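Local coordinates for possible protein of nuclear scaffold (Encephalitozoon cuniculi, PDB 3KAE) that probably serves as the Cdc27 (APC3) subunit of the anaphase-promoting complex, this N-terminal part being its homodimeric tetratricopeptide-repeat domain, at residues Glu113-Ser118 / Ser144-Pro149; His136-Phe141 / Glu151-Glu156; Thr61-Tyr66 / Met106-Gly111. All coordinates share one frame; numbering follows the deposited sequence.

Contact 1: residues Glu113-Ser118 / Ser144-Pro149; sequences EEFFES and SFLFSP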
loop_
_atom_site.group_PDB
_atom_site.type_symbol
_atom_site.label_atom_id
_atom_site.label_comp_id
_atom_site.label_asym_id
_atom_site.label_seq_id
_atom_site.Cartn_x
_atom_site.Cartn_y
_atom_site.Cartn_z
ATOM N N GLU C 113 -4.994 -11.212 17.411
ATOM C CA GLU C 113 -6.091 -10.366 17.860
ATOM C C GLU C 113 -5.674 -8.954 18.259
ATOM O O GLU C 113 -6.510 -8.058 18.325
ATOM C CB GLU C 113 -6.848 -11.043 19.002
ATOM C CG GLU C 113 -7.552 -12.321 18.567
ATOM C CD GLU C 113 -8.353 -12.964 19.681
ATOM O OE1 GLU C 113 -8.161 -12.576 20.852
ATOM O OE2 GLU C 113 -9.171 -13.860 19.379
ATOM N N GLU C 114 -4.390 -8.743 18.521
ATOM C CA GLU C 114 -3.911 -7.388 18.800
ATOM C C GLU C 114 -4.388 -6.428 17.716
ATOM O O GLU C 114 -4.917 -5.356 18.010
ATOM C CB GLU C 114 -2.384 -7.338 18.872
ATOM C CG GLU C 114 -1.737 -8.627 19.308
ATOM C CD GLU C 114 -1.144 -9.416 18.159
ATOM O OE1 GLU C 114 -0.203 -8.912 17.514
ATOM O OE2 GLU C 114 -1.597 -10.555 17.932
ATOM N N PHE C 115 -4.198 -6.833 16.458
ATOM C CA PHE C 115 -4.578 -6.020 15.298
ATOM C C PHE C 115 -6.073 -5.695 15.210
ATOM O O PHE C 115 -6.435 -4.582 14.840
ATOM C CB PHE C 115 -4.084 -6.691 14.015
ATOM C CG PHE C 115 -2.602 -6.696 13.895
ATOM C CD1 PHE C 115 -1.930 -5.554 13.476
ATOM C CD2 PHE C 115 -1.872 -7.811 14.253
ATOM C CE1 PHE C 115 -0.562 -5.551 13.377
ATOM C CE2 PHE C 115 -0.496 -7.805 14.181
ATOM C CZ PHE C 115 0.158 -6.677 13.731
ATOM N N PHE C 116 -6.924 -6.656 15.570
ATOM C CA PHE C 116 -8.378 -6.449 15.581
ATOM C C PHE C 116 -8.825 -5.521 16.721
ATOM O O PHE C 116 -9.624 -4.612 16.512
ATOM C CB PHE C 116 -9.131 -7.788 15.683
ATOM C CG PHE C 116 -8.612 -8.854 14.758
ATOM C CD1 PHE C 116 -8.445 -8.601 13.403
ATOM C CD2 PHE C 116 -8.307 -10.119 15.237
ATOM C CE1 PHE C 116 -7.976 -9.583 12.554
ATOM C CE2 PHE C 116 -7.838 -11.107 14.382
ATOM C CZ PHE C 116 -7.670 -10.839 13.045
ATOM N N GLU C 117 -8.313 -5.765 17.924
ATOM C CA GLU C 117 -8.632 -4.929 19.090
ATOM C C GLU C 117 -8.137 -3.501 18.900
ATOM O O GLU C 117 -8.794 -2.548 19.310
ATOM C CB GLU C 117 -8.029 -5.524 20.365
ATOM C CG GLU C 117 -8.601 -6.887 20.738
ATOM C CD GLU C 117 -10.045 -6.811 21.182
ATOM O OE1 GLU C 117 -10.552 -5.684 21.356
ATOM O OE2 GLU C 117 -10.669 -7.878 21.366
ATOM N N SER C 118 -6.978 -3.368 18.259
ATOM C CA SER C 118 -6.412 -2.060 17.965
ATOM C C SER C 118 -7.309 -1.280 17.013
ATOM O O SER C 118 -7.651 -0.124 17.269
ATOM C CB SER C 118 -5.009 -2.209 17.371
ATOM O OG SER C 118 -4.533 -0.963 16.899
ATOM N N SER C 144 0.377 -7.445 22.732
ATOM C CA SER C 144 1.498 -7.047 21.905
ATOM C C SER C 144 1.557 -5.546 21.699
ATOM O O SER C 144 0.519 -4.875 21.671
ATOM C CB SER C 144 1.399 -7.763 20.547
ATOM O OG SER C 144 2.337 -7.251 19.625
ATOM N N PHE C 145 2.775 -5.026 21.552
ATOM C CA PHE C 145 2.968 -3.614 21.243
ATOM C C PHE C 145 2.427 -3.288 19.848
ATOM O O PHE C 145 2.856 -3.870 18.867
ATOM C CB PHE C 145 4.458 -3.230 21.312
ATOM C CG PHE C 145 4.747 -1.816 20.852
ATOM C CD1 PHE C 145 4.740 -1.491 19.503
ATOM C CD2 PHE C 145 5.035 -0.811 21.769
ATOM C CE1 PHE C 145 4.990 -0.193 19.075
ATOM C CE2 PHE C 145 5.301 0.484 21.338
ATOM C CZ PHE C 145 5.270 0.788 19.980
ATOM N N LEU C 146 1.489 -2.351 19.785
ATOM C CA LEU C 146 1.119 -1.714 18.538
ATOM C C LEU C 146 1.042 -0.220 18.808
ATOM O O LEU C 146 0.796 0.201 19.943
ATOM C CB LEU C 146 -0.224 -2.232 17.996
ATOM C CG LEU C 146 -0.312 -3.731 17.653
ATOM C CD1 LEU C 146 -1.689 -4.078 17.208
ATOM C CD2 LEU C 146 0.705 -4.168 16.602
ATOM N N PHE C 147 1.253 0.569 17.762
ATOM C CA PHE C 147 1.388 2.010 17.864
ATOM C C PHE C 147 0.146 2.732 18.341
ATOM O O PHE C 147 0.239 3.632 19.179
ATOM C CB PHE C 147 1.838 2.599 16.531
ATOM C CG PHE C 147 1.919 4.104 16.522
ATOM C CD1 PHE C 147 0.841 4.873 16.081
ATOM C CD2 PHE C 147 3.080 4.749 16.934
ATOM C CE1 PHE C 147 0.922 6.260 16.064
ATOM C CE2 PHE C 147 3.175 6.135 16.910
ATOM C CZ PHE C 147 2.095 6.890 16.481
ATOM N N SER C 148 -1.013 2.374 17.800
ATOM C CA SER C 148 -2.218 3.106 18.168
ATOM C C SER C 148 -2.707 2.890 19.616
ATOM O O SER C 148 -3.112 3.845 20.264
ATOM C CB SER C 148 -3.355 2.866 17.175
ATOM O OG SER C 148 -4.242 3.974 17.197
ATOM N N PRO C 149 -2.728 1.632 20.091
ATOM C CA PRO C 149 -3.080 1.399 21.497
ATOM C C PRO C 149 -2.067 2.090 22.444
ATOM O O PRO C 149 -2.467 2.796 23.380
ATOM C CB PRO C 149 -3.025 -0.134 21.627
ATOM C CG PRO C 149 -3.251 -0.633 20.245
ATOM C CD PRO C 149 -2.599 0.371 19.335
#
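Leu-146 turns its CG away from its own carbonyl carbon (chi1 -61°); with CD1 extended from CA (chi2 177°) and CD2 branching off, the leucine reaches the first turns of helix 113-126. The bond to CB of Phe-115 points away from 144-149, yet with CG beside the backbone N (chi1 -68°) the end of the ring comes nearer: Leu-146 CD1 sits over one face, near the rim, while Leu-146 CD2 lies 3.7 Å from Phe-115 CE1. The same CD1 methyl is 3.6 Å from Glu-114 O, a carbonyl also hydrogen-bonded by Ser-140 OG. In this tetratricopeptide-repeat superhelix the contact joins helix 113-126 to the connection between helices 130-143 and 147-155, where Leu-146 is the N-cap residue of the latter helix. One turn before Ser-118, the bent side chain of Glu-114 lies against Ser-144, with Glu-114 CG 3.5 Å from Ser-144 CB. At the Pro-149 end, Ser-118 packs on the proline ring, its OG 3.4 Å from Pro-149 CD. Ser-148 merely brushes Ser-118; its own hydroxyl is hydrogen-bonded to Asp-122. The second subunit closes over Phe-115, whose ring stacks with Tyr-15 of that chain.

Contact 2: residues His136-Phe141 / Glu151-Glu156; sequences HYVRSF and ENLLLE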
loop_
_atom_site.group_PDB
_atom_site.type_symbol
_atom_site.label_atom_id
_atom_site.label_comp_id
_atom_site.label_asym_id
_atom_site.label_seq_id
_atom_site.Cartn_x
_atom_site.Cartn_y
_atom_site.Cartn_z
ATOM N N HIS C 136 -10.500 -1.652 24.187
ATOM C CA HIS C 136 -9.893 -2.444 23.105
ATOM C C HIS C 136 -8.393 -2.186 23.052
ATOM O O HIS C 136 -7.610 -3.120 22.885
ATOM C CB HIS C 136 -10.564 -2.187 21.750
ATOM C CG HIS C 136 -12.015 -2.568 21.719
ATOM N ND1 HIS C 136 -12.452 -3.850 21.966
ATOM C CD2 HIS C 136 -13.125 -1.828 21.494
ATOM C CE1 HIS C 136 -13.771 -3.888 21.888
ATOM N NE2 HIS C 136 -14.204 -2.674 21.607
ATOM N N TYR C 137 -7.991 -0.929 23.235
ATOM C CA TYR C 137 -6.562 -0.608 23.273
ATOM C C TYR C 137 -5.858 -1.356 24.398
ATOM O O TYR C 137 -4.754 -1.881 24.223
ATOM C CB TYR C 137 -6.327 0.881 23.457
ATOM C CG TYR C 137 -6.725 1.755 22.299
ATOM C CD1 TYR C 137 -6.536 1.344 20.968
ATOM C CD2 TYR C 137 -7.272 3.003 22.527
ATOM C CE1 TYR C 137 -6.904 2.170 19.914
ATOM C CE2 TYR C 137 -7.636 3.830 21.492
ATOM C CZ TYR C 137 -7.452 3.417 20.190
ATOM O OH TYR C 137 -7.821 4.276 19.192
ATOM N N VAL C 138 -6.508 -1.398 25.554
ATOM C CA VAL C 138 -5.967 -2.111 26.698
ATOM C C VAL C 138 -5.821 -3.585 26.355
ATOM O O VAL C 138 -4.771 -4.182 26.603
ATOM C CB VAL C 138 -6.856 -1.948 27.941
ATOM C CG1 VAL C 138 -6.512 -2.997 28.990
ATOM C CG2 VAL C 138 -6.709 -0.552 28.497
ATOM N N ARG C 139 -6.868 -4.166 25.773
ATOM C CA ARG C 139 -6.875 -5.598 25.506
ATOM C C ARG C 139 -5.829 -5.907 24.435
ATOM O O ARG C 139 -5.144 -6.925 24.487
ATOM C CB ARG C 139 -8.282 -6.080 25.120
ATOM C CG ARG C 139 -8.436 -7.589 25.059
ATOM C CD ARG C 139 -9.859 -8.027 25.395
ATOM N NE ARG C 139 -10.847 -7.117 24.853
ATOM C CZ ARG C 139 -11.752 -6.396 25.512
ATOM N NH1 ARG C 139 -12.549 -5.619 24.798
ATOM N NH2 ARG C 139 -11.893 -6.440 26.832
ATOM N N SER C 140 -5.684 -4.993 23.485
ATOM C CA SER C 140 -4.680 -5.131 22.447
ATOM C C SER C 140 -3.264 -5.068 23.000
ATOM O O SER C 140 -2.401 -5.890 22.643
ATOM C CB SER C 140 -4.848 -4.032 21.416
ATOM O OG SER C 140 -3.773 -4.067 20.496
ATOM N N PHE C 141 -3.015 -4.062 23.841
ATOM C CA PHE C 141 -1.680 -3.857 24.397
ATOM C C PHE C 141 -1.270 -5.038 25.266
ATOM O O PHE C 141 -0.089 -5.363 25.349
ATOM C CB PHE C 141 -1.583 -2.540 25.170
ATOM C CG PHE C 141 -0.240 -2.313 25.793
ATOM C CD1 PHE C 141 0.855 -1.987 25.008
ATOM C CD2 PHE C 141 -0.062 -2.445 27.162
ATOM C CE1 PHE C 141 2.103 -1.784 25.578
ATOM C CE2 PHE C 141 1.181 -2.249 27.734
ATOM C CZ PHE C 141 2.264 -1.918 26.938
ATOM N N GLU C 151 0.037 4.722 21.877
ATOM C CA GLU C 151 -0.024 6.188 21.875
ATOM C C GLU C 151 -1.290 6.757 22.524
ATOM O O GLU C 151 -1.255 7.830 23.138
ATOM C CB GLU C 151 0.201 6.766 20.472
ATOM C CG GLU C 151 1.631 6.548 19.967
ATOM C CD GLU C 151 2.676 7.312 20.810
ATOM O OE1 GLU C 151 2.715 8.563 20.761
ATOM O OE2 GLU C 151 3.467 6.665 21.520
ATOM N N ASN C 152 -2.397 6.028 22.382
ATOM C CA ASN C 152 -3.680 6.435 22.938
ATOM C C ASN C 152 -3.768 6.177 24.434
ATOM O O ASN C 152 -4.412 6.935 25.163
ATOM C CB ASN C 152 -4.849 5.730 22.232
ATOM C CG ASN C 152 -5.220 6.397 20.938
ATOM O OD1 ASN C 152 -5.949 7.384 20.928
ATOM N ND2 ASN C 152 -4.691 5.880 19.833
ATOM N N LEU C 153 -3.152 5.083 24.870
ATOM C CA LEU C 153 -3.117 4.753 26.279
ATOM C C LEU C 153 -2.169 5.691 27.027
ATOM O O LEU C 153 -2.480 6.155 28.134
ATOM C CB LEU C 153 -2.749 3.285 26.481
ATOM C CG LEU C 153 -3.883 2.333 26.088
ATOM C CD1 LEU C 153 -3.483 0.878 26.323
ATOM C CD2 LEU C 153 -5.161 2.674 26.848
ATOM N N LEU C 154 -1.027 5.998 26.419
ATOM C CA LEU C 154 -0.140 6.988 27.003
ATOM C C LEU C 154 -0.849 8.336 27.109
ATOM O O LEU C 154 -0.857 8.987 28.159
ATOM C CB LEU C 154 1.146 7.117 26.206
ATOM C CG LEU C 154 2.098 5.922 26.274
ATOM C CD1 LEU C 154 3.342 6.195 25.444
ATOM C CD2 LEU C 154 2.475 5.577 27.704
ATOM N N LEU C 155 -1.451 8.752 26.010
ATOM C CA LEU C 155 -2.195 10.000 25.963
ATOM C C LEU C 155 -3.226 10.099 27.087
ATOM O O LEU C 155 -3.410 11.166 27.675
ATOM C CB LEU C 155 -2.884 10.135 24.602
ATOM C CG LEU C 155 -3.815 11.328 24.423
ATOM C CD1 LEU C 155 -3.013 12.599 24.467
ATOM C CD2 LEU C 155 -4.590 11.224 23.110
ATOM N N GLU C 156 -3.892 8.985 27.387
ATOM C CA GLU C 156 -4.941 8.967 28.406
ATOM C C GLU C 156 -4.395 8.623 29.790
ATOM O O GLU C 156 -5.151 8.542 30.752
ATOM C CB GLU C 156 -6.036 7.961 28.029
ATOM C CG GLU C 156 -6.790 8.284 26.737
ATOM C CD GLU C 156 -7.631 9.536 26.853
ATOM O OE1 GLU C 156 -7.845 10.012 27.992
ATOM O OE2 GLU C 156 -8.078 10.045 25.802
#
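Leu-153 supplies most of the apolar packing, reaching from helix 147-155 to the surface of helix 130-143. Its CG lies 3.9 Å from Tyr-137 CB. The two methyls then divide the work. Leu-153 CD1 comes down on the backbone, 3.7 Å from Tyr-137 O, and also approaches Phe-141 CB at 4.1 Å; Leu-153 CD2 meets Val-138 CG2 at 3.9 Å, the two side chains crossing at about a right angle. With CD1 anti to CA (chi2 -179°) the leucine spans the gap between helices whose axes stay 10.0 Å apart. Ile-134, one turn before Val-138, and Val-159 also touch Leu-153.

The second kind of contact sets an asparagine beside an aromatic ring. Asn-152 CB packs obliquely on the Tyr-137 ring, 3.5 Å from Tyr-137 CE2, and the amide plane happens to lie 14° from the ring plane. The polar ends bond to other residues: Tyr-137 OH to Asp-122 OD1, and Asn-152 ND2 back to Ser-148 O, one turn earlier in its own helix. Those two bonds probably fix the turn of the ring and of the amide.

At the edge of the contact a polar link adds to the join: Glu-156 forms a salt bridge to Arg-130. The helix segments run at 119° to each other, so this is a steep crossing of consecutive helices joined by a short connection, within the all-helical array of a tetratricopeptide-repeat domain.

Contact 3: residues Thr61-Tyr66 / Met106-Gly111; sequences TCTSKY and MFVDPG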
loop_
_atom_site.group_PDB
_atom_site.type_symbol
_atom_site.label_atom_id
_atom_site.label_comp_id
_atom_site.label_asym_id
_atom_site.label_seq_id
_atom_site.Cartn_x
_atom_site.Cartn_y
_atom_site.Cartn_z
ATOM N N THR C 61 -14.326 -14.507 4.986
ATOM C CA THR C 61 -13.265 -15.094 5.785
ATOM C C THR C 61 -12.674 -14.044 6.735
ATOM O O THR C 61 -13.012 -12.863 6.669
ATOM C CB THR C 61 -12.141 -15.699 4.909
ATOM O OG1 THR C 61 -11.409 -14.649 4.263
ATOM C CG2 THR C 61 -12.702 -16.682 3.858
ATOM N N CYS C 62 -11.788 -14.477 7.617
ATOM C CA CYS C 62 -11.122 -13.532 8.497
ATOM C C CYS C 62 -10.413 -12.443 7.685
ATOM O O CYS C 62 -10.485 -11.253 8.043
ATOM C CB CYS C 62 -10.139 -14.241 9.434
ATOM S SG CYS C 62 -9.066 -15.457 8.632
ATOM N N THR C 63 -9.745 -12.846 6.595
ATOM C CA THR C 63 -8.987 -11.898 5.774
ATOM C C THR C 63 -9.925 -10.964 5.031
ATOM O O THR C 63 -9.644 -9.785 4.873
ATOM C CB THR C 63 -8.062 -12.588 4.742
ATOM O OG1 THR C 63 -7.221 -13.549 5.383
ATOM C CG2 THR C 63 -7.179 -11.569 4.061
ATOM N N SER C 64 -11.066 -11.483 4.615
ATOM C CA SER C 64 -11.987 -10.681 3.815
ATOM C C SER C 64 -12.672 -9.667 4.703
ATOM O O SER C 64 -12.786 -8.501 4.346
ATOM C CB SER C 64 -13.016 -11.563 3.062
ATOM O OG SER C 64 -14.254 -11.683 3.755
ATOM N N LYS C 65 -13.130 -10.123 5.867
ATOM C CA LYS C 65 -13.800 -9.250 6.830
ATOM C C LYS C 65 -12.839 -8.196 7.365
ATOM O O LYS C 65 -13.219 -7.056 7.602
ATOM C CB LYS C 65 -14.408 -10.064 7.966
ATOM C CG LYS C 65 -15.670 -10.795 7.564
ATOM C CD LYS C 65 -16.717 -9.816 7.065
ATOM C CE LYS C 65 -18.000 -10.536 6.684
ATOM N NZ LYS C 65 -19.042 -9.619 6.140
ATOM N N TYR C 66 -11.579 -8.575 7.514
ATOM C CA TYR C 66 -10.562 -7.605 7.912
ATOM C C TYR C 66 -10.384 -6.483 6.872
ATOM O O TYR C 66 -10.493 -5.300 7.204
ATOM C CB TYR C 66 -9.235 -8.300 8.242
ATOM C CG TYR C 66 -8.210 -7.355 8.805
ATOM C CD1 TYR C 66 -8.341 -6.833 10.085
ATOM C CD2 TYR C 66 -7.122 -6.959 8.046
ATOM C CE1 TYR C 66 -7.422 -5.946 10.581
ATOM C CE2 TYR C 66 -6.191 -6.093 8.541
ATOM C CZ TYR C 66 -6.350 -5.586 9.807
ATOM O OH TYR C 66 -5.414 -4.723 10.280
ATOM N N MET C 106 -0.199 -13.197 2.545
ATOM C CA MET C 106 -0.908 -11.921 2.594
ATOM C C MET C 106 -2.177 -12.061 3.409
ATOM O O MET C 106 -2.969 -11.128 3.496
ATOM C CB MET C 106 -1.272 -11.442 1.188
ATOM C CG MET C 106 -0.187 -11.641 0.151
ATOM S SD MET C 106 -0.550 -10.707 -1.343
ATOM C CE MET C 106 -0.343 -9.035 -0.709
ATOM N N PHE C 107 -2.384 -13.244 3.977
ATOM C CA PHE C 107 -3.633 -13.521 4.678
ATOM C C PHE C 107 -3.535 -13.283 6.172
ATOM O O PHE C 107 -2.453 -13.279 6.746
ATOM C CB PHE C 107 -4.144 -14.945 4.414
ATOM C CG PHE C 107 -4.690 -15.142 3.043
ATOM C CD1 PHE C 107 -4.886 -14.062 2.198
ATOM C CD2 PHE C 107 -5.030 -16.410 2.597
ATOM C CE1 PHE C 107 -5.387 -14.242 0.927
ATOM C CE2 PHE C 107 -5.538 -16.595 1.334
ATOM C CZ PHE C 107 -5.718 -15.510 0.496
ATOM N N VAL C 108 -4.699 -13.127 6.783
ATOM C CA VAL C 108 -4.835 -12.748 8.177
ATOM C C VAL C 108 -5.089 -13.963 9.071
ATOM O O VAL C 108 -5.985 -14.769 8.811
ATOM C CB VAL C 108 -6.007 -11.755 8.308
ATOM C CG1 VAL C 108 -6.848 -12.049 9.541
ATOM C CG2 VAL C 108 -5.495 -10.340 8.258
ATOM N N ASP C 109 -4.291 -14.088 10.124
ATOM C CA ASP C 109 -4.437 -15.170 11.091
ATOM C C ASP C 109 -5.326 -14.696 12.244
ATOM O O ASP C 109 -5.052 -13.673 12.862
ATOM C CB ASP C 109 -3.051 -15.594 11.589
ATOM C CG ASP C 109 -3.102 -16.754 12.555
ATOM O OD1 ASP C 109 -4.215 -17.214 12.885
ATOM O OD2 ASP C 109 -2.020 -17.207 12.991
ATOM N N PRO C 110 -6.413 -15.429 12.525
ATOM C CA PRO C 110 -7.362 -15.033 13.577
ATOM C C PRO C 110 -6.749 -15.047 14.978
ATOM O O PRO C 110 -7.411 -14.663 15.937
ATOM C CB PRO C 110 -8.461 -16.101 13.486
ATOM C CG PRO C 110 -8.289 -16.735 12.146
ATOM C CD PRO C 110 -6.831 -16.659 11.833
ATOM N N GLY C 111 -5.504 -15.496 15.088
ATOM C CA GLY C 111 -4.816 -15.550 16.360
ATOM C C GLY C 111 -4.067 -14.266 16.653
ATOM O O GLY C 111 -3.535 -14.074 17.749
#
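Thr-63 and Val-108 hold the closest part of this contact, where the start of helix 62-74 in the tetratricopeptide-repeat array, closed by a capping box of Thr-61 and Ser-64, meets the extended chain leading to helix 113-126. Val-108 N donates to Thr-63 OG1 at 2.9 Å, in a nearly straight bond (175°). With its hydroxyl beside the backbone N (chi1 -53°), the threonine offers OG1 to the loop while Thr-63 CG2 leans toward the ring of Phe-107, 3.9 Å from its CD1. The same OG1 also has a weak hydrogen bond to Asp-96.

Val-108 itself fills the inner side of the contact. Its branches part: CG1 lies against Cys-62, whereas Val-108 CG2 comes to 3.8 Å from Tyr-66 CD2, the valine and tyrosine crossing at about a right angle. Behind them, Leu-85 and Ile-88 of helix 78-89 touch the tyrosine, and Met-37 of helix 36-45 touches both Thr-63 and Phe-107. The second subunit seals this buried part: Tyr-66 OH is hydrogen-bonded to Tyr-15 O of that chain, whose ring meets the Tyr-66 ring edge-to-face, and Phe-107 O takes a bond from its Arg-14.

Toward solvent the packing thins out. Pro-110 is exposed and, of 61-66, touches only Cys-62, most closely with Pro-110 CG 3.8 Å from Cys-62 SG. Next to it the bond to CB of Asp-109 points away from the helix; its side chain is exposed, although its backbone N is hydrogen-bonded to Tyr-15 OH of the second subunit. That side chain closes an Asx turn, in which Gly-111 N approaches Asp-109 OD1 at 3.1 Å from well above the carboxylate plane, 67° out of it.

From the N terminus, contact 3 comes first: it closes a loop of 39 residues, bringing the start of helix 62-74 to the chain just ahead of helix 113-126. Contact 1 closes over 25 residues, the rest of helix 113-126 and all of helix 130-143; contact 2 closes over nine. These two cross, since 136-141 falls between the segments of contact 1 and 144-149 between those of contact 2. Together they tie helices 113-126, 130-143 and 147-155 into one block, reinforced where Glu-117 OE1 meets His-136 ND1. Phe-116 bridges contacts 1 and 3, packing on Tyr-66 and Val-108. The second subunit touches contacts 1 and 3 but not contact 2.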